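Ribulose bisphosphate carboxylase (Pyrococcus horikoshii, PDB 2CWX) probably catalyses the carboxylation of ribulose 1,5-bisphosphate to two molecules of 3-phosphoglycerate, as a magnesium-dependent form III RuBisCO in archaeal AMP degradation. Local coordinates at residues I27-F32 with L120-P125; I275-A280 with I305-I310; H132-Q137 with Y263-T268. One frame throughout, in Å; residues are numbered along the deposited sequence.

Interaction 1: I27-F32 with L120-P125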
loop_
_atom_site.group_PDB
_atom_site.type_symbol
_atom_site.label_atom_id
_atom_site.label_comp_id
_atom_site.label_asym_id
_atom_site.label_seq_id
_atom_site.Cartn_x
_atom_site.Cartn_y
_atom_site.Cartn_z
ATOM N N ILE A 27 22.562 5.010 -37.920
ATOM C CA ILE A 27 22.514 4.744 -39.342
ATOM C C ILE A 27 21.514 3.614 -39.624
ATOM O O ILE A 27 21.463 2.644 -38.912
ATOM C CB ILE A 27 23.952 4.455 -39.833
ATOM C CG1 ILE A 27 24.732 5.788 -39.834
ATOM C CG2 ILE A 27 23.946 3.821 -41.215
ATOM C CD1 ILE A 27 26.189 5.656 -39.700
ATOM N N VAL A 28 20.679 3.774 -40.635
ATOM C CA VAL A 28 19.787 2.710 -41.064
ATOM C C VAL A 28 20.074 2.441 -42.524
ATOM O O VAL A 28 20.314 3.371 -43.305
ATOM C CB VAL A 28 18.309 3.068 -40.883
ATOM C CG1 VAL A 28 17.399 1.893 -41.347
ATOM C CG2 VAL A 28 18.014 3.396 -39.426
ATOM N N GLU A 29 20.086 1.162 -42.876
ATOM C CA GLU A 29 20.315 0.723 -44.239
ATOM C C GLU A 29 19.023 0.178 -44.803
ATOM O O GLU A 29 18.434 -0.710 -44.212
ATOM C CB GLU A 29 21.377 -0.387 -44.288
ATOM C CG GLU A 29 22.676 -0.105 -43.533
ATOM C CD GLU A 29 23.788 -1.121 -43.861
ATOM O OE1 GLU A 29 24.586 -1.466 -42.946
ATOM O OE2 GLU A 29 23.854 -1.586 -45.042
ATOM N N TYR A 30 18.604 0.693 -45.953
ATOM C CA TYR A 30 17.408 0.226 -46.636
ATOM C C TYR A 30 17.731 -0.283 -48.052
ATOM O O TYR A 30 18.553 0.310 -48.761
ATOM C CB TYR A 30 16.402 1.373 -46.792
ATOM C CG TYR A 30 15.903 2.017 -45.510
ATOM C CD1 TYR A 30 14.805 1.491 -44.821
ATOM C CD2 TYR A 30 16.494 3.153 -45.009
ATOM C CE1 TYR A 30 14.339 2.070 -43.649
ATOM C CE2 TYR A 30 16.023 3.755 -43.847
ATOM C CZ TYR A 30 14.939 3.215 -43.182
ATOM O OH TYR A 30 14.482 3.807 -42.033
ATOM N N TYR A 31 17.043 -1.344 -48.454
ATOM C CA TYR A 31 16.813 -1.669 -49.858
ATOM C C TYR A 31 15.463 -1.106 -50.290
ATOM O O TYR A 31 14.486 -1.168 -49.549
ATOM C CB TYR A 31 16.802 -3.170 -50.061
ATOM C CG TYR A 31 16.349 -3.614 -51.451
ATOM C CD1 TYR A 31 15.005 -3.903 -51.722
ATOM C CD2 TYR A 31 17.267 -3.748 -52.489
ATOM C CE1 TYR A 31 14.600 -4.310 -53.011
ATOM C CE2 TYR A 31 16.871 -4.178 -53.750
ATOM C CZ TYR A 31 15.545 -4.443 -54.006
ATOM O OH TYR A 31 15.166 -4.861 -55.281
ATOM N N PHE A 32 15.403 -0.550 -51.493
ATOM C CA PHE A 32 14.147 -0.089 -52.043
ATOM C C PHE A 32 14.137 -0.117 -53.582
ATOM O O PHE A 32 15.184 -0.177 -54.239
ATOM C CB PHE A 32 13.841 1.333 -51.548
ATOM C CG PHE A 32 14.705 2.372 -52.150
ATOM C CD1 PHE A 32 15.923 2.704 -51.571
ATOM C CD2 PHE A 32 14.311 3.034 -53.296
ATOM C CE1 PHE A 32 16.742 3.669 -52.137
ATOM C CE2 PHE A 32 15.126 4.010 -53.868
ATOM C CZ PHE A 32 16.344 4.327 -53.279
ATOM N N LEU A 120 13.982 -2.724 -44.510
ATOM C CA LEU A 120 14.956 -2.301 -43.510
ATOM C C LEU A 120 15.946 -3.445 -43.315
ATOM O O LEU A 120 15.616 -4.492 -42.840
ATOM C CB LEU A 120 14.235 -1.889 -42.219
ATOM C CG LEU A 120 14.911 -1.594 -40.872
ATOM C CD1 LEU A 120 16.386 -1.699 -40.825
ATOM C CD2 LEU A 120 14.432 -0.262 -40.306
ATOM N N LEU A 121 17.176 -3.220 -43.712
ATOM C CA LEU A 121 18.183 -4.263 -43.768
ATOM C C LEU A 121 18.960 -4.389 -42.471
ATOM O O LEU A 121 19.305 -5.455 -42.051
ATOM C CB LEU A 121 19.157 -3.953 -44.903
ATOM C CG LEU A 121 18.979 -4.553 -46.296
ATOM C CD1 LEU A 121 17.582 -5.108 -46.623
ATOM C CD2 LEU A 121 19.455 -3.559 -47.375
ATOM N N ASP A 122 19.259 -3.269 -41.847
ATOM C CA ASP A 122 20.119 -3.257 -40.672
ATOM C C ASP A 122 20.127 -1.853 -40.104
ATOM O O ASP A 122 19.760 -0.891 -40.805
ATOM C CB ASP A 122 21.557 -3.655 -41.071
ATOM C CG ASP A 122 22.416 -4.100 -39.881
ATOM O OD1 ASP A 122 21.933 -4.187 -38.703
ATOM O OD2 ASP A 122 23.616 -4.387 -40.066
ATOM N N PHE A 123 20.528 -1.724 -38.847
ATOM C CA PHE A 123 20.707 -0.395 -38.254
ATOM C C PHE A 123 21.885 -0.471 -37.295
ATOM O O PHE A 123 22.253 -1.558 -36.803
ATOM C CB PHE A 123 19.413 0.141 -37.587
ATOM C CG PHE A 123 19.008 -0.607 -36.340
ATOM C CD1 PHE A 123 19.322 -0.120 -35.092
ATOM C CD2 PHE A 123 18.334 -1.816 -36.426
ATOM C CE1 PHE A 123 18.974 -0.819 -33.949
ATOM C CE2 PHE A 123 18.010 -2.529 -35.313
ATOM C CZ PHE A 123 18.314 -2.042 -34.070
ATOM N N HIS A 124 22.471 0.687 -37.049
ATOM C CA HIS A 124 23.675 0.819 -36.256
ATOM C C HIS A 124 23.456 1.958 -35.280
ATOM O O HIS A 124 23.571 3.124 -35.651
ATOM C CB HIS A 124 24.854 1.131 -37.190
ATOM C CG HIS A 124 25.053 0.076 -38.223
ATOM N ND1 HIS A 124 24.613 0.215 -39.524
ATOM C CD2 HIS A 124 25.552 -1.180 -38.125
ATOM C CE1 HIS A 124 24.862 -0.899 -40.188
ATOM N NE2 HIS A 124 25.439 -1.757 -39.367
ATOM N N PRO A 125 23.121 1.636 -34.041
ATOM C CA PRO A 125 22.962 2.665 -33.006
ATOM C C PRO A 125 24.336 3.146 -32.527
ATOM O O PRO A 125 25.204 2.309 -32.338
ATOM C CB PRO A 125 22.208 1.934 -31.873
ATOM C CG PRO A 125 22.426 0.505 -32.117
ATOM C CD PRO A 125 22.867 0.284 -33.537
#
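Leu121 and Asp122 both stand opposite Glu29, which makes a classic beta bulge in an otherwise antiparallel pairing. Glu29 N donates almost straight (176°) to Asp122 O at 2.9 Å, and Glu29 O takes Leu121 N at 2.9 Å, so one residue is gripped by two of the facing strand. Beyond the bulge, Ile27 and His124 form a hydrogen-bonded pair, with His124 N 2.9 Å from Ile27 O.

Leu121 shows what the bulge does to a side chain. Its CB lies 3.4 Å from Glu29 O; past CG both methyls reach Tyr31 CB, CD2 at 3.8 Å and CD1 at 4.0 Å, and CD2 also lies 3.4 Å from Tyr31 N. Glu29 shares a face of the sheet with Asp122; its CG, anti to the carbonyl carbon (chi1 -50°), runs beside its own backbone N, and the side chain packs on Lys85 of strand 81-89. With an alanine here, the chain beyond CB would be gone and Lys85 would probably lose a packing partner on this face. The other face is apolar: Val28 CG1 meets Leu120 CD1 at 3.8 Å and lies over the rim of the Tyr30 ring.

In the N-terminal domain sheet, strand 81-89 flanks strand 25-34 on its other edge. Tyr30 packs on helix 39-49 and bonds Val105 O through its hydroxyl, whereas Phe123 leans on helix 295-305, whose Lys300 forms a salt bridge with Asp122.

Interaction 2: I275-A280 with I305-I310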
loop_
_atom_site.group_PDB
_atom_site.type_symbol
_atom_site.label_atom_id
_atom_site.label_comp_id
_atom_site.label_asym_id
_atom_site.label_seq_id
_atom_site.Cartn_x
_atom_site.Cartn_y
_atom_site.Cartn_z
ATOM N N ILE A 275 15.273 -14.713 -20.683
ATOM C CA ILE A 275 14.208 -14.665 -21.691
ATOM C C ILE A 275 14.596 -15.475 -22.899
ATOM O O ILE A 275 15.656 -15.251 -23.490
ATOM C CB ILE A 275 13.890 -13.232 -22.168
ATOM C CG1 ILE A 275 13.408 -12.382 -21.027
ATOM C CG2 ILE A 275 12.833 -13.260 -23.307
ATOM C CD1 ILE A 275 13.319 -10.930 -21.348
ATOM N N HIS A 276 13.730 -16.399 -23.259
ATOM C CA HIS A 276 13.832 -17.116 -24.500
ATOM C C HIS A 276 12.798 -16.501 -25.420
ATOM O O HIS A 276 11.598 -16.473 -25.096
ATOM C CB HIS A 276 13.535 -18.602 -24.291
ATOM C CG HIS A 276 13.374 -19.351 -25.571
ATOM N ND1 HIS A 276 14.365 -20.140 -26.096
ATOM C CD2 HIS A 276 12.368 -19.357 -26.478
ATOM C CE1 HIS A 276 13.956 -20.642 -27.248
ATOM N NE2 HIS A 276 12.757 -20.156 -27.514
ATOM N N ALA A 277 13.259 -15.959 -26.531
ATOM C CA ALA A 277 12.386 -15.301 -27.474
ATOM C C ALA A 277 12.039 -16.273 -28.609
ATOM O O ALA A 277 12.925 -16.780 -29.306
ATOM C CB ALA A 277 13.039 -14.080 -28.022
ATOM N N HIS A 278 10.756 -16.558 -28.736
ATOM C CA HIS A 278 10.208 -17.236 -29.887
ATOM C C HIS A 278 9.820 -16.177 -30.917
ATOM O O HIS A 278 9.292 -15.123 -30.575
ATOM C CB HIS A 278 8.936 -17.969 -29.510
ATOM C CG HIS A 278 8.606 -19.098 -30.431
ATOM N ND1 HIS A 278 8.169 -18.903 -31.720
ATOM C CD2 HIS A 278 8.600 -20.445 -30.225
ATOM C CE1 HIS A 278 7.948 -20.080 -32.291
ATOM N NE2 HIS A 278 8.201 -21.032 -31.402
ATOM N N ARG A 279 10.065 -16.466 -32.171
ATOM C CA ARG A 279 9.907 -15.445 -33.175
ATOM C C ARG A 279 8.678 -15.681 -34.066
ATOM O O ARG A 279 8.605 -15.114 -35.148
ATOM C CB ARG A 279 11.183 -15.362 -34.011
ATOM C CG ARG A 279 11.449 -16.603 -34.854
ATOM C CD ARG A 279 12.649 -16.414 -35.832
ATOM N NE ARG A 279 12.833 -17.604 -36.655
ATOM C CZ ARG A 279 13.651 -17.686 -37.695
ATOM N NH1 ARG A 279 14.393 -16.646 -38.039
ATOM N NH2 ARG A 279 13.721 -18.813 -38.399
ATOM N N ALA A 280 7.696 -16.441 -33.589
ATOM C CA ALA A 280 6.465 -16.699 -34.365
ATOM C C ALA A 280 5.832 -15.412 -34.941
ATOM O O ALA A 280 5.729 -14.395 -34.235
ATOM C CB ALA A 280 5.413 -17.506 -33.481
ATOM N N ILE A 305 17.479 -4.946 -26.375
ATOM C CA ILE A 305 16.550 -4.960 -25.240
ATOM C C ILE A 305 17.013 -5.991 -24.258
ATOM O O ILE A 305 17.138 -5.736 -23.047
ATOM C CB ILE A 305 15.105 -5.219 -25.691
ATOM C CG1 ILE A 305 14.610 -4.082 -26.542
ATOM C CG2 ILE A 305 14.147 -5.346 -24.478
ATOM C CD1 ILE A 305 13.297 -4.372 -27.282
ATOM N N GLY A 306 17.287 -7.173 -24.782
ATOM C CA GLY A 306 18.027 -8.176 -24.048
ATOM C C GLY A 306 17.283 -9.491 -23.877
ATOM O O GLY A 306 17.118 -9.924 -22.760
ATOM N N VAL A 307 16.850 -10.106 -24.971
ATOM C CA VAL A 307 16.557 -11.554 -24.946
ATOM C C VAL A 307 17.880 -12.338 -24.794
ATOM O O VAL A 307 18.893 -11.896 -25.224
ATOM C CB VAL A 307 15.769 -12.019 -26.165
ATOM C CG1 VAL A 307 14.487 -11.145 -26.349
ATOM C CG2 VAL A 307 16.582 -11.964 -27.410
ATOM N N ASP A 308 17.833 -13.481 -24.135
ATOM C CA ASP A 308 19.003 -14.295 -23.847
ATOM C C ASP A 308 19.229 -15.398 -24.869
ATOM O O ASP A 308 20.366 -15.820 -25.053
ATOM C CB ASP A 308 18.915 -14.880 -22.441
ATOM C CG ASP A 308 18.840 -13.815 -21.387
ATOM O OD1 ASP A 308 19.921 -13.301 -20.991
ATOM O OD2 ASP A 308 17.757 -13.420 -20.872
ATOM N N GLN A 309 18.160 -15.869 -25.511
ATOM C CA GLN A 309 18.232 -16.863 -26.586
ATOM C C GLN A 309 17.159 -16.462 -27.581
ATOM O O GLN A 309 16.107 -15.969 -27.173
ATOM C CB GLN A 309 17.917 -18.306 -26.118
ATOM C CG GLN A 309 18.134 -18.535 -24.726
ATOM C CD GLN A 309 17.977 -19.943 -24.239
ATOM O OE1 GLN A 309 16.972 -20.630 -24.517
ATOM N NE2 GLN A 309 18.881 -20.333 -23.374
ATOM N N ILE A 310 17.391 -16.684 -28.849
ATOM C CA ILE A 310 16.393 -16.438 -29.868
ATOM C C ILE A 310 16.484 -17.452 -30.999
ATOM O O ILE A 310 17.575 -17.825 -31.384
ATOM C CB ILE A 310 16.516 -14.992 -30.421
ATOM C CG1 ILE A 310 15.325 -14.639 -31.292
ATOM C CG2 ILE A 310 17.792 -14.788 -31.194
ATOM C CD1 ILE A 310 15.227 -13.117 -31.594
#
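This is a parallel pairing of two adjacent strands of the TIM barrel, 274-278 and 309-311, joined by a beta-alpha-beta crossover through helix 295-305. Gly306, with positive phi, closes that helix in a Schellman motif and turns the chain into the second strand. At the start of the pairing Ile275 is held on both backbone atoms: its O accepts from Asp308 N and, at a longer 3.3 Å, from Gln309 N, while its N donates to the anti side of Asp308 OD2 at 2.8 Å. Asp308 OD1 is taken by Phe138 and Gly139 backbone amides. Further up, Ala277 N reaches Gln309 O at 2.9 Å.

Ala277 turns its methyl to the helix side of the barrel, where CB meets Val307 CG1 at 3.7 Å and Ile310 CG1 at 4.0 Å; Val307 and Ile310 also touch Ala302 of the covering helix. The strand ends at His278, the predicted proton acceptor, and the loop begins with Arg279, predicted to bind substrate. On the inner side His276 packs against Lys186, the predicted carbamate lysine. The His276 ring is held at its edge: ND1 donates in the ring plane to a lone pair of Gln309 OE1, 3.1 Å away and nearly straight at 171°.

Interaction 3: H132-Q137 with Y263-T268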
loop_
_atom_site.group_PDB
_atom_site.type_symbol
_atom_site.label_atom_id
_atom_site.label_comp_id
_atom_site.label_asym_id
_atom_site.label_seq_id
_atom_site.Cartn_x
_atom_site.Cartn_y
_atom_site.Cartn_z
ATOM N N HIS A 132 21.701 3.243 -23.375
ATOM C CA HIS A 132 20.452 3.271 -22.623
ATOM C C HIS A 132 19.689 1.952 -22.751
ATOM O O HIS A 132 18.548 1.931 -22.427
ATOM C CB HIS A 132 19.589 4.450 -23.066
ATOM C CG HIS A 132 20.300 5.745 -22.902
ATOM N ND1 HIS A 132 20.890 6.422 -23.956
ATOM C CD2 HIS A 132 20.643 6.408 -21.783
ATOM C CE1 HIS A 132 21.516 7.490 -23.479
ATOM N NE2 HIS A 132 21.384 7.501 -22.172
ATOM N N PHE A 133 20.340 0.893 -23.248
ATOM C CA PHE A 133 19.786 -0.457 -23.292
ATOM C C PHE A 133 20.703 -1.343 -22.489
ATOM O O PHE A 133 21.914 -1.138 -22.488
ATOM C CB PHE A 133 19.682 -0.919 -24.749
ATOM C CG PHE A 133 18.594 -0.235 -25.470
ATOM C CD1 PHE A 133 18.816 0.991 -26.083
ATOM C CD2 PHE A 133 17.305 -0.700 -25.368
ATOM C CE1 PHE A 133 17.762 1.710 -26.645
ATOM C CE2 PHE A 133 16.257 -0.011 -25.966
ATOM C CZ PHE A 133 16.504 1.200 -26.620
ATOM N N LYS A 134 20.156 -2.360 -21.830
ATOM C CA LYS A 134 20.990 -3.209 -20.993
ATOM C C LYS A 134 21.527 -4.428 -21.712
ATOM O O LYS A 134 22.533 -4.994 -21.302
ATOM C CB LYS A 134 20.206 -3.706 -19.763
ATOM C CG LYS A 134 19.680 -2.594 -18.897
ATOM C CD LYS A 134 18.835 -3.115 -17.718
ATOM C CE LYS A 134 17.375 -3.578 -18.180
ATOM N NZ LYS A 134 16.358 -2.607 -18.863
ATOM N N GLY A 135 20.807 -4.888 -22.734
ATOM C CA GLY A 135 21.104 -6.160 -23.352
ATOM C C GLY A 135 20.744 -7.327 -22.476
ATOM O O GLY A 135 20.056 -7.157 -21.473
ATOM N N PRO A 136 21.129 -8.545 -22.863
ATOM C CA PRO A 136 20.756 -9.725 -22.060
ATOM C C PRO A 136 21.225 -9.643 -20.621
ATOM O O PRO A 136 22.336 -9.213 -20.337
ATOM C CB PRO A 136 21.415 -10.893 -22.792
ATOM C CG PRO A 136 21.673 -10.376 -24.169
ATOM C CD PRO A 136 21.856 -8.903 -24.077
ATOM N N GLN A 137 20.363 -10.038 -19.693
ATOM C CA GLN A 137 20.751 -10.108 -18.267
ATOM C C GLN A 137 21.778 -11.226 -18.059
ATOM O O GLN A 137 22.740 -11.084 -17.272
ATOM C CB GLN A 137 19.503 -10.369 -17.400
ATOM C CG GLN A 137 19.809 -10.421 -15.922
ATOM C CD GLN A 137 18.605 -10.693 -15.026
ATOM O OE1 GLN A 137 18.798 -10.863 -13.805
ATOM N NE2 GLN A 137 17.360 -10.768 -15.616
ATOM N N TYR A 263 9.089 -3.579 -21.365
ATOM C CA TYR A 263 8.650 -3.602 -20.002
ATOM C C TYR A 263 8.986 -4.955 -19.368
ATOM O O TYR A 263 9.443 -4.994 -18.238
ATOM C CB TYR A 263 7.142 -3.361 -19.927
ATOM C CG TYR A 263 6.634 -3.530 -18.539
ATOM C CD1 TYR A 263 7.046 -2.658 -17.537
ATOM C CD2 TYR A 263 5.760 -4.549 -18.213
ATOM C CE1 TYR A 263 6.594 -2.797 -16.236
ATOM C CE2 TYR A 263 5.301 -4.699 -16.903
ATOM C CZ TYR A 263 5.706 -3.819 -15.940
ATOM O OH TYR A 263 5.301 -3.992 -14.644
ATOM N N MET A 264 8.739 -6.073 -20.065
ATOM C CA MET A 264 9.034 -7.374 -19.493
ATOM C C MET A 264 10.535 -7.572 -19.179
ATOM O O MET A 264 10.885 -8.305 -18.254
ATOM C CB MET A 264 8.561 -8.530 -20.360
ATOM C CG MET A 264 7.067 -8.691 -20.444
ATOM S SD MET A 264 6.309 -8.900 -18.823
ATOM C CE MET A 264 7.133 -10.284 -18.264
ATOM N N ARG A 265 11.399 -6.870 -19.883
ATOM C CA ARG A 265 12.831 -6.978 -19.621
ATOM C C ARG A 265 13.123 -6.343 -18.254
ATOM O O ARG A 265 14.062 -6.730 -17.575
ATOM C CB ARG A 265 13.613 -6.248 -20.725
ATOM C CG ARG A 265 15.100 -6.075 -20.477
ATOM C CD ARG A 265 15.867 -7.366 -20.490
ATOM N NE ARG A 265 17.301 -7.188 -20.175
ATOM C CZ ARG A 265 17.808 -7.189 -18.938
ATOM N NH1 ARG A 265 17.028 -7.314 -17.881
ATOM N NH2 ARG A 265 19.107 -7.029 -18.743
ATOM N N GLU A 266 12.332 -5.344 -17.851
ATOM C CA GLU A 266 12.499 -4.752 -16.497
ATOM C C GLU A 266 12.009 -5.745 -15.423
ATOM O O GLU A 266 12.633 -5.935 -14.369
ATOM C CB GLU A 266 11.771 -3.379 -16.383
ATOM C CG GLU A 266 12.091 -2.368 -17.516
ATOM C CD GLU A 266 11.030 -1.233 -17.668
ATOM O OE1 GLU A 266 10.534 -0.906 -18.851
ATOM O OE2 GLU A 266 10.693 -0.632 -16.587
ATOM N N VAL A 267 10.877 -6.360 -15.700
ATOM C CA VAL A 267 10.305 -7.375 -14.846
ATOM C C VAL A 267 11.311 -8.521 -14.654
ATOM O O VAL A 267 11.554 -8.985 -13.525
ATOM C CB VAL A 267 8.966 -7.916 -15.441
ATOM C CG1 VAL A 267 8.469 -9.134 -14.672
ATOM C CG2 VAL A 267 7.920 -6.841 -15.401
ATOM N N THR A 268 11.871 -9.013 -15.754
ATOM C CA THR A 268 12.772 -10.163 -15.644
ATOM C C THR A 268 14.087 -9.750 -14.992
ATOM O O THR A 268 14.720 -10.566 -14.357
ATOM C CB THR A 268 13.037 -10.835 -16.991
ATOM O OG1 THR A 268 13.526 -9.877 -17.948
ATOM C CG2 THR A 268 11.767 -11.394 -17.561
HETATM O O HOH W 1 16.102 -10.795 -18.106
#
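Lys134 lays its aliphatic chain across the guanidinium of Arg265, with CE over the centre of the group and 3.7 Å from CZ. Bends at its third and fourth torsions (-76° and -60°) fold the lysine over this face. The backbone N of Gln137 lies over the opposite face; it and Arg265 NH2 are both donors, so they only pack. The flat group is thus sandwiched, and its edge does the bonding: NE and NH2 close side-on upon a single acceptor, Gly135 O, at 3.0 and 2.9 Å. That oxygen is almost in the guanidinium plane, which together with the two bonds fixes the rotation of the group. Arg265 gets there by bending at chi2 (67°), and its NH1 forms a salt bridge with Glu269 one turn on.

Gln137 reaches across fully extended. Its NE2 donates to Thr268 O at 2.9 Å, arriving from above the carbonyl plane, and also to a water 2.8 Å away; the same water lies 2.7 Å from Thr268 OG1. One amide nitrogen therefore meets the helix both directly and through solvent. Beyond the contact, Lys134 and Gln137 pack on Arg198 and Arg204 of a neighbouring subunit.

The arrangement pins the loop between helices 127-130 and 139-147, on the way from the N-terminal domain to the barrel, against an outer helix of the TIM barrel, near the end where the strands begin.

Interaction 2 is the core contact, wholly buried, its centre about 5 Å from that of the chain, against about 18 and 15 Å for the centres of interactions 1 and 3, which are partly buried. Interactions 1 and 2 are both strand pairings, but antiparallel and bulged in the N-terminal sheet, parallel in the barrel; helix 295-305 packs against both. Interaction 3 joins a loop to a helix, so side-chain donors to backbone oxygens replace a backbone ladder. It touches interaction 2 directly: Pro136 packs on Asp308, Arg265 lies against Ile305, and helix 258-271 leads into strand 274-278. Interaction 1 touches neither; only interaction 2 includes predicted active-site residues.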